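Local coordinates for protein DR hemagglutinin structural subunit (Escherichia coli, PDB 2JKN) that forms the structural subunit of the Dr fimbrial adhesin, mediates bacterial adherence to the upper urinary tract by binding the Dr blood group antigen, and here holds chloramphenicol succinate, at residues V54-L59 against G116-I121; L68-D73 against L140-G145; N94-D99 against G123-G128. All coordinates share one frame; numbering follows the deposited sequence.

Interaction 1: V54-L59 against G116-I121. With SO4 (sulfate ion), chain H.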
ATOM      1  N   VAL A  54      12.418  -2.891  13.889  1.00 15.46           N
ATOM      2  CA  VAL A  54      11.550  -3.918  13.323  1.00 14.94           C
ATOM      3  C   VAL A  54      11.065  -4.782  14.487  1.00 17.29           C
ATOM      4  O   VAL A  54      11.863  -5.431  15.144  1.00 17.01           O
ATOM      5  CB  VAL A  54      12.319  -4.787  12.293  1.00 18.73           C
ATOM      6  CG1 VAL A  54      11.449  -5.961  11.777  1.00 18.13           C
ATOM      7  CG2 VAL A  54      12.829  -3.931  11.157  1.00 19.46           C
ATOM      8  N   THR A  55       9.766  -4.803  14.741  1.00 13.79           N
ATOM      9  CA  THR A  55       9.276  -5.627  15.840  1.00 13.45           C
ATOM     10  C   THR A  55       9.182  -7.064  15.399  1.00 15.30           C
ATOM     11  O   THR A  55       8.847  -7.347  14.256  1.00 14.22           O
ATOM     12  CB  THR A  55       7.921  -5.137  16.390  1.00 18.29           C
ATOM     13  OG1 THR A  55       6.947  -5.190  15.333  1.00 18.11           O
ATOM     14  CG2 THR A  55       8.037  -3.683  16.934  1.00 17.02           C
ATOM     15  N   VAL A  56       9.482  -7.966  16.325  1.00 12.75           N
ATOM     16  CA  VAL A  56       9.394  -9.392  16.075  1.00 12.11           C
ATOM     17  C   VAL A  56       8.677 -10.002  17.270  1.00 15.39           C
ATOM     18  O   VAL A  56       9.085  -9.796  18.423  1.00 13.83           O
ATOM     19  CB  VAL A  56      10.838 -10.029  15.920  1.00 14.89           C
ATOM     20  CG1 VAL A  56      10.748 -11.562  15.706  1.00 14.91           C
ATOM     21  CG2 VAL A  56      11.646  -9.364  14.778  1.00 14.17           C
ATOM     22  N   GLN A  57       7.620 -10.762  17.003  1.00 12.94           N
ATOM     23  CA  GLN A  57       6.902 -11.478  18.054  1.00 13.65           C
ATOM     24  C   GLN A  57       6.658 -12.925  17.585  1.00 17.86           C
ATOM     25  O   GLN A  57       5.857 -13.162  16.682  1.00 17.61           O
ATOM     26  CB  GLN A  57       5.560 -10.793  18.361  1.00 14.65           C
ATOM     27  CG  GLN A  57       5.703  -9.414  19.102  1.00 17.87           C
ATOM     28  CD  GLN A  57       6.093  -9.544  20.571  1.00 24.09           C
ATOM     29  OE1 GLN A  57       6.266 -10.647  21.080  1.00 19.27           O
ATOM     30  NE2 GLN A  57       6.168  -8.407  21.276  1.00 15.91           N
ATOM     31  N   ALA A  58       7.356 -13.884  18.192  1.00 14.84           N
ATOM     32  CA  ALA A  58       7.174 -15.296  17.826  1.00 14.03           C
ATOM     33  C   ALA A  58       6.210 -15.984  18.781  1.00 18.01           C
ATOM     34  O   ALA A  58       6.120 -15.625  19.964  1.00 16.90           O
ATOM     35  CB  ALA A  58       8.544 -16.042  17.810  1.00 14.94           C
ATOM     36  N   LEU A  59       5.464 -16.950  18.254  1.00 16.39           N
ATOM     37  CA  LEU A  59       4.513 -17.738  19.044  1.00 17.04           C
ATOM     38  C   LEU A  59       4.618 -19.183  18.557  1.00 18.78           C
ATOM     39  O   LEU A  59       4.688 -19.417  17.349  1.00 17.25           O
ATOM     40  CB  LEU A  59       3.059 -17.257  18.797  1.00 17.56           C
ATOM     41  CG  LEU A  59       2.683 -15.870  19.301  1.00 23.18           C
ATOM     42  CD1 LEU A  59       2.713 -14.857  18.149  1.00 23.76           C
ATOM     43  CD2 LEU A  59       1.320 -15.892  19.984  1.00 26.09           C
ATOM     44  N   GLY A 116      13.269 -21.051  20.860  1.00 16.49           N
ATOM     45  CA  GLY A 116      12.392 -20.302  21.758  1.00 16.18           C
ATOM     46  C   GLY A 116      11.509 -19.297  21.017  1.00 18.16           C
ATOM     47  O   GLY A 116      11.864 -18.798  19.949  1.00 17.97           O
ATOM     48  N   SER A 117      10.364 -18.993  21.615  1.00 15.26           N
ATOM     49  CA  SER A 117       9.429 -18.033  21.063  1.00 14.43           C
ATOM     50  C   SER A 117       9.869 -16.625  21.453  1.00 18.31           C
ATOM     51  O   SER A 117       9.259 -15.975  22.302  1.00 17.66           O
ATOM     52  CB  SER A 117       8.031 -18.312  21.601  1.00 17.11           C
ATOM     53  OG  SER A 117       7.613 -19.611  21.224  1.00 19.35           O
ATOM     54  N   TRP A 118      10.921 -16.157  20.804  1.00 15.31           N
ATOM     55  CA  TRP A 118      11.477 -14.824  21.086  1.00 15.13           C
ATOM     56  C   TRP A 118      10.566 -13.672  20.644  1.00 18.22           C
ATOM     57  O   TRP A 118       9.907 -13.728  19.597  1.00 18.73           O
ATOM     58  CB  TRP A 118      12.841 -14.700  20.418  1.00 13.73           C
ATOM     59  CG  TRP A 118      13.606 -13.406  20.705  1.00 14.21           C
ATOM     60  CD1 TRP A 118      14.331 -13.114  21.836  1.00 16.24           C
ATOM     61  CD2 TRP A 118      13.776 -12.287  19.817  1.00 12.74           C
ATOM     62  NE1 TRP A 118      14.954 -11.900  21.697  1.00 15.14           N
ATOM     63  CE2 TRP A 118      14.654 -11.376  20.461  1.00 16.35           C
ATOM     64  CE3 TRP A 118      13.302 -11.982  18.535  1.00 13.70           C
ATOM     65  CZ2 TRP A 118      15.057 -10.166  19.870  1.00 15.51           C
ATOM     66  CZ3 TRP A 118      13.707 -10.765  17.936  1.00 15.35           C
ATOM     67  CH2 TRP A 118      14.580  -9.878  18.611  1.00 15.95           C
ATOM     68  N   GLY A 119      10.567 -12.615  21.438  1.00 13.97           N
ATOM     69  CA  GLY A 119       9.915 -11.372  21.070  1.00 13.51           C
ATOM     70  C   GLY A 119      10.990 -10.311  21.289  1.00 15.50           C
ATOM     71  O   GLY A 119      11.743 -10.374  22.262  1.00 14.11           O
ATOM     72  N   GLY A 120      11.106  -9.357  20.375  1.00 13.32           N
ATOM     73  CA  GLY A 120      12.091  -8.315  20.575  1.00 12.93           C
ATOM     74  C   GLY A 120      12.078  -7.313  19.448  1.00 18.71           C
ATOM     75  O   GLY A 120      11.181  -7.314  18.610  1.00 17.42           O
ATOM     76  N   ILE A 121      13.065  -6.425  19.473  1.00 14.05           N
ATOM     77  CA  ILE A 121      13.198  -5.382  18.467  1.00 14.51           C
ATOM     78  C   ILE A 121      14.482  -5.666  17.706  1.00 19.40           C
ATOM     79  O   ILE A 121      15.545  -5.860  18.319  1.00 18.44           O
ATOM     80  CB  ILE A 121      13.337  -3.979  19.125  1.00 17.26           C
ATOM     81  CG1 ILE A 121      12.082  -3.609  19.934  1.00 18.50           C
ATOM     82  CG2 ILE A 121      13.619  -2.913  18.027  1.00 16.91           C
ATOM     83  CD1 ILE A 121      10.811  -3.636  19.104  1.00 26.73           C
TER
HETATM   84  S   SO4 H1140       9.232 -20.361  24.839  0.60 31.43           S
HETATM   85  O1  SO4 H1140       8.804 -19.336  25.826  0.60 31.37           O
HETATM   86  O2  SO4 H1140      10.503 -20.077  24.204  0.60 29.64           O
HETATM   87  O3  SO4 H1140       9.453 -21.620  25.622  0.60 32.96           O
HETATM   88  O4  SO4 H1140       8.086 -20.623  23.943  0.60 32.15           O
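Val56 and Trp118 make the tight part of this contact. The valine lies against the six-membered ring of the indole, its CB 3.6 Å from Trp118 CZ3 and its CG1 also in touch with CE3, the two side chains crossing at about a right angle. Trp118 CG stands opposite the backbone N (chi1 -175°), which carries the ring forward along its own strand, alongside Gly120, whose N sits above one ring face toward the rim. Gly120 has no side chain, which leaves room for the indole. Backbone bonds hold the same stretch: Val56 and Gly120 form an antiparallel hydrogen-bonded pair, with Val56 N to Gly120 O at 2.9 Å and Gly120 N to Val56 O at 2.8 Å. Beyond them Ala58 N reaches Trp118 O at 2.9 Å, and the methyl of Ala58 lies close beside that oxygen.

These are strands 50-59 and 119-126 of the immunoglobulin-like fold of the Dr adhesins. Gln57 to Leu59 also pair with a strand of a second subunit, which continues the sheet, and Val31 of that subunit packs on Val56 and Ala58. Trp118 NE1 has its partner in Asp99, and the ring meets Trp103 edge to face.

The face of Thr55, Gln57 and Ile121 is more open to solvent and has fewer contacts; there Thr55 CG2 still meets Ile121 CD1 at 3.5 Å, side by side. Ile121 also lines the chloramphenicol succinate pocket. Gln57 folds over at chi2 (-74°) so that its OE1 comes back to 3.7 Å from Gly119 CA. At the exposed end Ser117 grips a sulfate, probably from the crystallisation liquor, through its N to O2 at 2.8 Å and its OG to O4 at 2.9 Å; OG is also bonded to Cys61 N.

Interaction 2: L68-D73 against L140-G145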
ATOM      1  N   LEU A  68      14.501 -14.485  10.322  1.00 15.92           N
ATOM      2  CA  LEU A  68      13.993 -13.466   9.406  1.00 15.85           C
ATOM      3  C   LEU A  68      14.755 -13.643   8.119  1.00 19.03           C
ATOM      4  O   LEU A  68      15.992 -13.703   8.130  1.00 17.58           O
ATOM      5  CB  LEU A  68      14.274 -12.053   9.931  1.00 16.46           C
ATOM      6  CG  LEU A  68      13.649 -11.652  11.284  1.00 23.12           C
ATOM      7  CD1 LEU A  68      12.179 -11.492  11.176  1.00 23.80           C
ATOM      8  CD2 LEU A  68      13.979 -12.665  12.354  1.00 31.11           C
ATOM      9  N   LYS A  69      14.035 -13.708   7.000  1.00 15.53           N
ATOM     10  CA  LYS A  69      14.687 -13.822   5.708  1.00 14.86           C
ATOM     11  C   LYS A  69      14.477 -12.562   4.907  1.00 16.79           C
ATOM     12  O   LYS A  69      13.343 -12.092   4.753  1.00 15.34           O
ATOM     13  CB  LYS A  69      14.176 -15.023   4.912  1.00 17.93           C
ATOM     14  CG  LYS A  69      14.808 -15.082   3.502  1.00 22.64           C
ATOM     15  CD  LYS A  69      14.806 -16.473   2.924  1.00 35.05           C
ATOM     16  CE  LYS A  69      15.610 -16.501   1.628  1.00 41.55           C
ATOM     17  NZ  LYS A  69      15.150 -15.416   0.705  1.00 52.13           N
ATOM     18  N   ALA A  70      15.567 -12.019   4.388  1.00 14.22           N
ATOM     19  CA  ALA A  70      15.502 -10.814   3.553  1.00 15.57           C
ATOM     20  C   ALA A  70      15.074 -11.181   2.134  1.00 20.42           C
ATOM     21  O   ALA A  70      15.449 -12.243   1.624  1.00 19.95           O
ATOM     22  CB  ALA A  70      16.874 -10.111   3.531  1.00 16.19           C
ATOM     23  N   ASP A  71      14.325 -10.295   1.480  1.00 17.36           N
ATOM     24  CA  ASP A  71      13.963 -10.521   0.072  1.00 17.25           C
ATOM     25  C   ASP A  71      15.260 -10.725  -0.731  1.00 19.65           C
ATOM     26  O   ASP A  71      16.325 -10.195  -0.366  1.00 17.06           O
ATOM     27  CB  ASP A  71      13.178  -9.319  -0.478  0.65 18.51           C
ATOM     28  CG  ASP A  71      11.661  -9.511  -0.398  0.65 25.63           C
ATOM     29  OD1 ASP A  71      11.181 -10.321   0.436  0.65 23.86           O
ATOM     30  OD2 ASP A  71      10.948  -8.822  -1.161  0.65 27.13           O
ATOM     31  N   THR A  72      15.172 -11.467  -1.840  1.00 18.69           N
ATOM     32  CA  THR A  72      16.349 -11.727  -2.684  1.00 18.49           C
ATOM     33  C   THR A  72      17.108 -10.476  -3.062  1.00 23.01           C
ATOM     34  O   THR A  72      18.331 -10.493  -3.170  1.00 22.56           O
ATOM     35  CB  THR A  72      15.980 -12.476  -3.995  1.00 33.12           C
ATOM     36  OG1 THR A  72      15.209 -13.641  -3.702  1.00 38.64           O
ATOM     37  CG2 THR A  72      17.244 -12.873  -4.725  1.00 31.32           C
ATOM     38  N   ASP A  73      16.373  -9.422  -3.389  1.00 20.10           N
ATOM     39  CA  ASP A  73      16.991  -8.170  -3.841  1.00 19.62           C
ATOM     40  C   ASP A  73      17.650  -7.363  -2.721  1.00 21.14           C
ATOM     41  O   ASP A  73      18.231  -6.302  -2.980  1.00 20.17           O
ATOM     42  CB  ASP A  73      15.933  -7.310  -4.559  1.00 22.48           C
ATOM     43  CG  ASP A  73      15.445  -7.949  -5.869  1.00 35.50           C
ATOM     44  OD1 ASP A  73      16.212  -8.725  -6.469  1.00 37.14           O
ATOM     45  OD2 ASP A  73      14.291  -7.705  -6.271  1.00 36.91           O
ATOM     46  N   LEU A 140      13.808  -2.386   2.614  1.00 12.22           N
ATOM     47  CA  LEU A 140      14.333  -3.662   3.094  1.00 12.23           C
ATOM     48  C   LEU A 140      13.131  -4.483   3.557  1.00 16.39           C
ATOM     49  O   LEU A 140      12.341  -4.032   4.382  1.00 15.62           O
ATOM     50  CB  LEU A 140      15.333  -3.474   4.242  1.00 11.73           C
ATOM     51  CG  LEU A 140      15.721  -4.760   5.010  1.00 14.76           C
ATOM     52  CD1 LEU A 140      16.449  -5.767   4.069  1.00 14.14           C
ATOM     53  CD2 LEU A 140      16.622  -4.399   6.231  1.00 15.40           C
ATOM     54  N   THR A 141      12.959  -5.662   2.974  1.00 13.29           N
ATOM     55  CA  THR A 141      11.813  -6.528   3.312  1.00 13.22           C
ATOM     56  C   THR A 141      12.261  -7.764   4.060  1.00 14.67           C
ATOM     57  O   THR A 141      13.160  -8.449   3.628  1.00 14.14           O
ATOM     58  CB  THR A 141      11.022  -6.880   2.054  1.00 14.65           C
ATOM     59  OG1 THR A 141      10.628  -5.653   1.392  1.00 16.94           O
ATOM     60  CG2 THR A 141       9.786  -7.701   2.406  1.00 15.72           C
ATOM     61  N   LEU A 142      11.678  -7.993   5.229  1.00 13.07           N
ATOM     62  CA  LEU A 142      12.053  -9.124   6.073  1.00 13.55           C
ATOM     63  C   LEU A 142      10.829  -9.988   6.374  1.00 17.46           C
ATOM     64  O   LEU A 142       9.818  -9.477   6.876  1.00 17.22           O
ATOM     65  CB  LEU A 142      12.639  -8.603   7.385  1.00 14.00           C
ATOM     66  CG  LEU A 142      14.023  -7.932   7.285  1.00 17.89           C
ATOM     67  CD1 LEU A 142      14.384  -7.213   8.595  1.00 16.64           C
ATOM     68  CD2 LEU A 142      15.095  -8.975   6.928  1.00 16.75           C
ATOM     69  N   THR A 143      10.938 -11.295   6.105  1.00 12.92           N
ATOM     70  CA  THR A 143       9.826 -12.246   6.338  1.00 13.26           C
ATOM     71  C   THR A 143      10.153 -13.164   7.517  1.00 15.36           C
ATOM     72  O   THR A 143      11.258 -13.701   7.603  1.00 13.94           O
ATOM     73  CB  THR A 143       9.559 -13.092   5.053  1.00 19.17           C
ATOM     74  OG1 THR A 143       9.239 -12.212   3.969  1.00 20.06           O
ATOM     75  CG2 THR A 143       8.415 -14.074   5.282  1.00 18.33           C
ATOM     76  N   GLY A 144       9.182 -13.369   8.394  1.00 13.16           N
ATOM     77  CA  GLY A 144       9.377 -14.215   9.573  1.00 12.00           C
ATOM     78  C   GLY A 144       9.265 -15.709   9.258  1.00 15.45           C
ATOM     79  O   GLY A 144       8.492 -16.124   8.395  1.00 13.14           O
ATOM     80  N   GLY A 145       9.981 -16.517  10.028  1.00 13.18           N
ATOM     81  CA  GLY A 145       9.924 -17.954   9.854  1.00 13.20           C
ATOM     82  C   GLY A 145      10.878 -18.582  10.838  1.00 17.80           C
ATOM     83  O   GLY A 145      11.175 -18.009  11.892  1.00 15.80           O
TER
HETATM   84  O   HOH W   1      11.493 -11.373   2.571  1.00 24.40           O
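Leu142 has CG beside its backbone N (chi1 -70°) and an extended chi2 of 169°, which lays CD2 across the neighbouring strand onto Ala70, 3.9 Å from Ala70 CA and 4.0 Å from Ala70 CB. In Thr141 a chi1 of -55° puts CG2 opposite the backbone N, so it is the methyl and CB that meet the carboxylate of Asp71, with Thr141 CG2 3.6 Å from Asp71 OD1. Asp71 was modelled in two conformers, so this touch is less certain.

Strand 65-70 runs antiparallel here to strand 136-147, whose other edge pairs with strand 17-26, and the ladder is bonded at Lys69 and Thr143: Lys69 N to Thr143 O at 2.8 Å, Thr143 N to Lys69 O at 2.9 Å. Asp71 N adds a longer bond to Thr141 O, 3.1 Å, just past the end of the strand. Leu68, Ala70 and Leu142 line the inward face, where Phe75 and Phe80 pack on Ala70 and Val33 of the second subunit packs on Leu68.

The opposite face, that of Lys69 and Thr143, is polar. A water bridges the strands there, donating to Lys69 O at 2.9 Å and hydrogen-bonded to Thr143 OG1 at 2.8 Å; the hydroxyl also binds Thr18 OG1. Lys69 runs extended until it bends at chi4, and its NZ returns to Ala70 O in a weak bond.

Interaction 3: N94-D99 against G123-G128. With CL8 (chloramphenicol succinate), chain I.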
ATOM      1  N   ASN A  94      23.428  -2.958   8.819  1.00 15.21           N
ATOM      2  CA  ASN A  94      23.635  -4.015   9.799  1.00 14.83           C
ATOM      3  C   ASN A  94      22.278  -4.224  10.478  1.00 17.60           C
ATOM      4  O   ASN A  94      21.503  -3.273  10.655  1.00 14.91           O
ATOM      5  CB  ASN A  94      24.663  -3.594  10.846  1.00 17.02           C
ATOM      6  CG  ASN A  94      26.074  -3.826  10.387  1.00 37.32           C
ATOM      7  OD1 ASN A  94      26.396  -4.883   9.839  1.00 33.86           O
ATOM      8  ND2 ASN A  94      26.911  -2.815  10.540  1.00 28.77           N
ATOM      9  N   ILE A  95      21.978  -5.475  10.797  1.00 16.48           N
ATOM     10  CA  ILE A  95      20.731  -5.862  11.449  1.00 17.52           C
ATOM     11  C   ILE A  95      21.141  -6.456  12.789  1.00 20.29           C
ATOM     12  O   ILE A  95      22.032  -7.293  12.839  1.00 18.91           O
ATOM     13  CB  ILE A  95      19.981  -6.892  10.584  1.00 22.14           C
ATOM     14  CG1 ILE A  95      19.641  -6.278   9.213  1.00 23.64           C
ATOM     15  CG2 ILE A  95      18.748  -7.399  11.308  1.00 24.35           C
ATOM     16  CD1 ILE A  95      18.978  -7.254   8.250  1.00 34.10           C
ATOM     17  N   ARG A  96      20.583  -5.936  13.874  1.00 17.73           N
ATOM     18  CA  ARG A  96      21.016  -6.323  15.225  1.00 18.24           C
ATOM     19  C   ARG A  96      19.856  -6.210  16.221  1.00 20.30           C
ATOM     20  O   ARG A  96      19.196  -5.179  16.278  1.00 18.86           O
ATOM     21  CB  ARG A  96      22.154  -5.371  15.675  1.00 20.57           C
ATOM     22  CG  ARG A  96      22.663  -5.628  17.099  1.00 39.13           C
ATOM     23  CD  ARG A  96      23.926  -4.826  17.416  1.00 52.07           C
ATOM     24  NE  ARG A  96      23.646  -3.406  17.629  1.00 66.73           N
ATOM     25  CZ  ARG A  96      23.967  -2.444  16.767  1.00 83.04           C
ATOM     26  NH1 ARG A  96      24.576  -2.749  15.626  1.00 70.22           N
ATOM     27  NH2 ARG A  96      23.684  -1.174  17.044  1.00 69.49           N
ATOM     28  N   PRO A  97      19.644  -7.247  17.038  1.00 17.93           N
ATOM     29  CA  PRO A  97      18.612  -7.181  18.070  1.00 16.81           C
ATOM     30  C   PRO A  97      19.063  -6.180  19.131  1.00 18.84           C
ATOM     31  O   PRO A  97      20.267  -6.047  19.398  1.00 17.43           O
ATOM     32  CB  PRO A  97      18.604  -8.607  18.648  1.00 19.05           C
ATOM     33  CG  PRO A  97      19.997  -9.092  18.435  1.00 24.07           C
ATOM     34  CD  PRO A  97      20.349  -8.545  17.067  1.00 20.00           C
ATOM     35  N   THR A  98      18.115  -5.440  19.696  1.00 15.68           N
ATOM     36  CA  THR A  98      18.443  -4.429  20.708  1.00 15.92           C
ATOM     37  C   THR A  98      18.860  -5.080  22.018  1.00 19.97           C
ATOM     38  O   THR A  98      19.452  -4.429  22.874  1.00 21.58           O
ATOM     39  CB  THR A  98      17.276  -3.422  20.935  1.00 18.21           C
ATOM     40  OG1 THR A  98      16.122  -4.124  21.393  1.00 17.13           O
ATOM     41  CG2 THR A  98      16.927  -2.681  19.646  1.00 15.76           C
ATOM     42  N   ASP A  99      18.482  -6.340  22.217  1.00 15.92           N
ATOM     43  CA  ASP A  99      18.832  -7.021  23.458  1.00 15.84           C
ATOM     44  C   ASP A  99      20.188  -7.713  23.304  1.00 21.21           C
ATOM     45  O   ASP A  99      20.912  -7.454  22.334  1.00 19.73           O
ATOM     46  CB  ASP A  99      17.713  -7.977  23.936  1.00 16.32           C
ATOM     47  CG  ASP A  99      17.492  -9.160  23.004  1.00 17.24           C
ATOM     48  OD1 ASP A  99      16.535  -9.925  23.253  1.00 17.11           O
ATOM     49  OD2 ASP A  99      18.270  -9.365  22.057  1.00 17.72           O
ATOM     50  N   GLY A 123      17.052  -3.857  15.265  1.00 14.63           N
ATOM     51  CA  GLY A 123      17.376  -2.544  14.727  1.00 13.95           C
ATOM     52  C   GLY A 123      18.053  -2.636  13.341  1.00 15.77           C
ATOM     53  O   GLY A 123      18.825  -3.556  13.064  1.00 14.20           O
ATOM     54  N   ILE A 124      17.743  -1.684  12.479  1.00 13.29           N
ATOM     55  CA  ILE A 124      18.388  -1.590  11.159  1.00 13.66           C
ATOM     56  C   ILE A 124      19.277  -0.345  11.203  1.00 16.57           C
ATOM     57  O   ILE A 124      18.798   0.746  11.532  1.00 15.49           O
ATOM     58  CB  ILE A 124      17.369  -1.487  10.019  1.00 17.20           C
ATOM     59  CG1 ILE A 124      16.314  -2.613  10.119  1.00 17.96           C
ATOM     60  CG2 ILE A 124      18.098  -1.507   8.668  1.00 17.70           C
ATOM     61  CD1 ILE A 124      16.895  -4.028  10.013  1.00 18.03           C
ATOM     62  N   TYR A 125      20.579  -0.531  10.955  1.00 13.59           N
ATOM     63  CA  TYR A 125      21.563   0.557  11.063  1.00 13.30           C
ATOM     64  C   TYR A 125      22.420   0.699   9.782  1.00 18.57           C
ATOM     65  O   TYR A 125      22.810  -0.286   9.166  1.00 17.37           O
ATOM     66  CB  TYR A 125      22.500   0.302  12.257  1.00 14.15           C
ATOM     67  CG  TYR A 125      21.792   0.093  13.592  1.00 16.03           C
ATOM     68  CD1 TYR A 125      21.564   1.150  14.454  1.00 18.02           C
ATOM     69  CD2 TYR A 125      21.361  -1.186  13.985  1.00 16.80           C
ATOM     70  CE1 TYR A 125      20.894   0.958  15.667  1.00 18.37           C
ATOM     71  CE2 TYR A 125      20.691  -1.386  15.182  1.00 17.13           C
ATOM     72  CZ  TYR A 125      20.444  -0.311  16.009  1.00 20.10           C
ATOM     73  OH  TYR A 125      19.804  -0.515  17.213  1.00 20.49           O
ATOM     74  N   VAL A 126      22.762   1.929   9.431  1.00 15.93           N
ATOM     75  CA  VAL A 126      23.639   2.160   8.286  1.00 15.59           C
ATOM     76  C   VAL A 126      24.997   1.467   8.562  1.00 18.97           C
ATOM     77  O   VAL A 126      25.555   1.597   9.650  1.00 18.22           O
ATOM     78  CB  VAL A 126      23.813   3.686   8.017  1.00 18.46           C
ATOM     79  CG1 VAL A 126      24.891   3.926   6.946  1.00 18.30           C
ATOM     80  CG2 VAL A 126      22.473   4.302   7.586  1.00 18.07           C
ATOM     81  N   ASP A 127      25.483   0.690   7.593  1.00 16.05           N
ATOM     82  CA  ASP A 127      26.754  -0.036   7.747  1.00 16.34           C
ATOM     83  C   ASP A 127      27.833   0.656   6.920  1.00 20.57           C
ATOM     84  O   ASP A 127      27.938   0.427   5.703  1.00 18.60           O
ATOM     85  CB  ASP A 127      26.591  -1.486   7.277  1.00 17.26           C
ATOM     86  CG  ASP A 127      27.902  -2.301   7.363  1.00 26.70           C
ATOM     87  OD1 ASP A 127      28.798  -1.943   8.162  1.00 23.76           O
ATOM     88  OD2 ASP A 127      28.008  -3.316   6.640  1.00 31.25           O
ATOM     89  N   GLY A 128      28.609   1.518   7.574  1.00 18.35           N
ATOM     90  CA  GLY A 128      29.656   2.296   6.903  1.00 18.49           C
ATOM     91  C   GLY A 128      29.031   3.594   6.374  1.00 20.48           C
ATOM     92  O   GLY A 128      27.897   3.585   5.889  1.00 17.75           O
TER
HETATM   93  C1  CL8 I1141      16.984   1.442  16.226  1.00 30.82           C
HETATM   94 CL1  CL8 I1141      17.385   1.203  14.491  1.00 29.91          CL
HETATM   95 CL2  CL8 I1141      16.004   0.116  16.899  1.00 31.34          CL
HETATM   96  C2  CL8 I1141      16.195   2.793  16.292  1.00 33.84           C
HETATM   97  O2  CL8 I1141      15.421   3.100  15.379  1.00 32.03           O
HETATM   98  N2  CL8 I1141      16.451   3.475  17.318  1.00 38.82           N
HETATM   99  C3  CL8 I1141      15.994   4.794  17.812  1.00 44.55           C
HETATM  100  C4  CL8 I1141      16.968   5.911  17.392  1.00 48.88           C
HETATM  101  C5  CL8 I1141      15.184   4.733  19.064  1.00 44.59           C
HETATM  102  O5  CL8 I1141      16.264   4.761  20.017  1.00 48.09           O
HETATM  103  C6  CL8 I1141      14.146   3.788  19.257  1.00 41.63           C
HETATM  104  C7  CL8 I1141      13.016   3.789  18.463  1.00 40.18           C
HETATM  105  C8  CL8 I1141      12.035   2.781  18.656  1.00 40.84           C
HETATM  106  C9  CL8 I1141      12.315   1.812  19.632  1.00 41.30           C
HETATM  107  N9  CL8 I1141      11.292   0.740  19.860  1.00 42.55           N
HETATM  108  O9A CL8 I1141      11.572  -0.081  20.729  1.00 44.74           O
HETATM  109  O9B CL8 I1141      10.285   0.747  19.210  1.00 41.52           O
HETATM  110  C10 CL8 I1141      13.452   1.792  20.373  1.00 41.31           C
HETATM  111  C11 CL8 I1141      14.394   2.786  20.191  1.00 41.35           C
HETATM  112  O4  CL8 I1141      16.718   6.544  16.117  0.33 47.55           O
HETATM  113  O15 CL8 I1141      13.357   4.844  14.129  0.33 46.88           O
HETATM  114  C15 CL8 I1141      13.596   5.536  13.167  0.33 46.31           C
HETATM  115  O16 CL8 I1141      12.608   5.885  12.329  0.33 45.61           O
HETATM  116  C14 CL8 I1141      15.002   6.018  12.915  0.33 46.24           C
HETATM  117  C13 CL8 I1141      15.941   5.464  13.992  0.33 46.43           C
HETATM  118  C12 CL8 I1141      15.632   6.089  15.326  0.33 46.68           C
HETATM  119  O12 CL8 I1141      14.491   6.169  15.706  0.33 47.12           O
HETATM  120  O   HOH W   2      26.062  -0.444  11.683  1.00 24.35           O
HETATM  121  O   HOH W   3      19.968  -2.894  18.095  1.00 28.44           O
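Tyr125 is held between a cation and the ligand. Over one face of its ring lies the guanidinium of Arg96, nearly parallel (planes 16° apart), with Arg96 CZ 4.2 Å from the ring centroid, a stacked cation-pi contact displaced toward the ring's rim. NH2 comes nearest the ring, 3.5 Å from both Tyr125 CZ and CE2. Over the opposite face sits a chlorine of chloramphenicol succinate, CL1 being 3.7 Å from Tyr125 CE1; its C-Cl bond points nearly end-on at Ile124 O, 3.3 Å from CL1. The second chlorine rests near Gly123 CA, and the ligand's C1 touches Tyr125 OH, so Gly123, Ile124 and Tyr125 all line the pocket. The side chain of Arg96 leaves the strand extended and then bends at chi3 (74°), bringing the flat group over the tyrosine. The positive charge would probably polarise the ring from the side away from the chlorine.

The backbones beneath pair strand 90-97 antiparallel with strand 119-126, the central strand between it and 50-59. Asn94 and Tyr125 exchange two bonds, Asn94 N to Tyr125 O at 2.8 Å and Tyr125 N to Asn94 O at 2.9 Å; Arg96 and Gly123 exchange another two, of which Gly123 N to Arg96 O is 2.7 Å. A water also donates to Arg96 O and is hydrogen-bonded to Tyr125 OH.

On the face of Ile95 and Ile124, Ile95 CG1 meets Ile124 CD1 at 3.6 Å, the two side chains pointing the same way; Ile95 packs on Phe110 and Ile122, Ile124 on Val54. The side chains of Asn94 and Asp127 come together with their flat groups inclined by 41°, and a second water links Asn94 ND2 to Val126 O.

Interactions 1 and 3 share strand 119-126, with strands 50-59 and 90-97 flanking it; their centres are about 16 Å apart. They are joined where Trp118 NE1 meets Asp99 OD1 at 3.0 Å and Ile121 O meets Thr98 N at 2.9 Å, both probable hydrogen bonds. Interaction 2 packs against both: Leu68 CD1 lies 4.2 Å from Val56 CG2, and Leu140 CD2 lies 3.8 Å from Ile124 CD1. Interactions 1 and 3 reach the chloramphenicol succinate pocket, through Ile121 and through Gly123 to Tyr125, whereas in interaction 2 the side chain of Leu140 remains about 10 Å from the ligand. Interactions 1 and 2 both touch the second subunit.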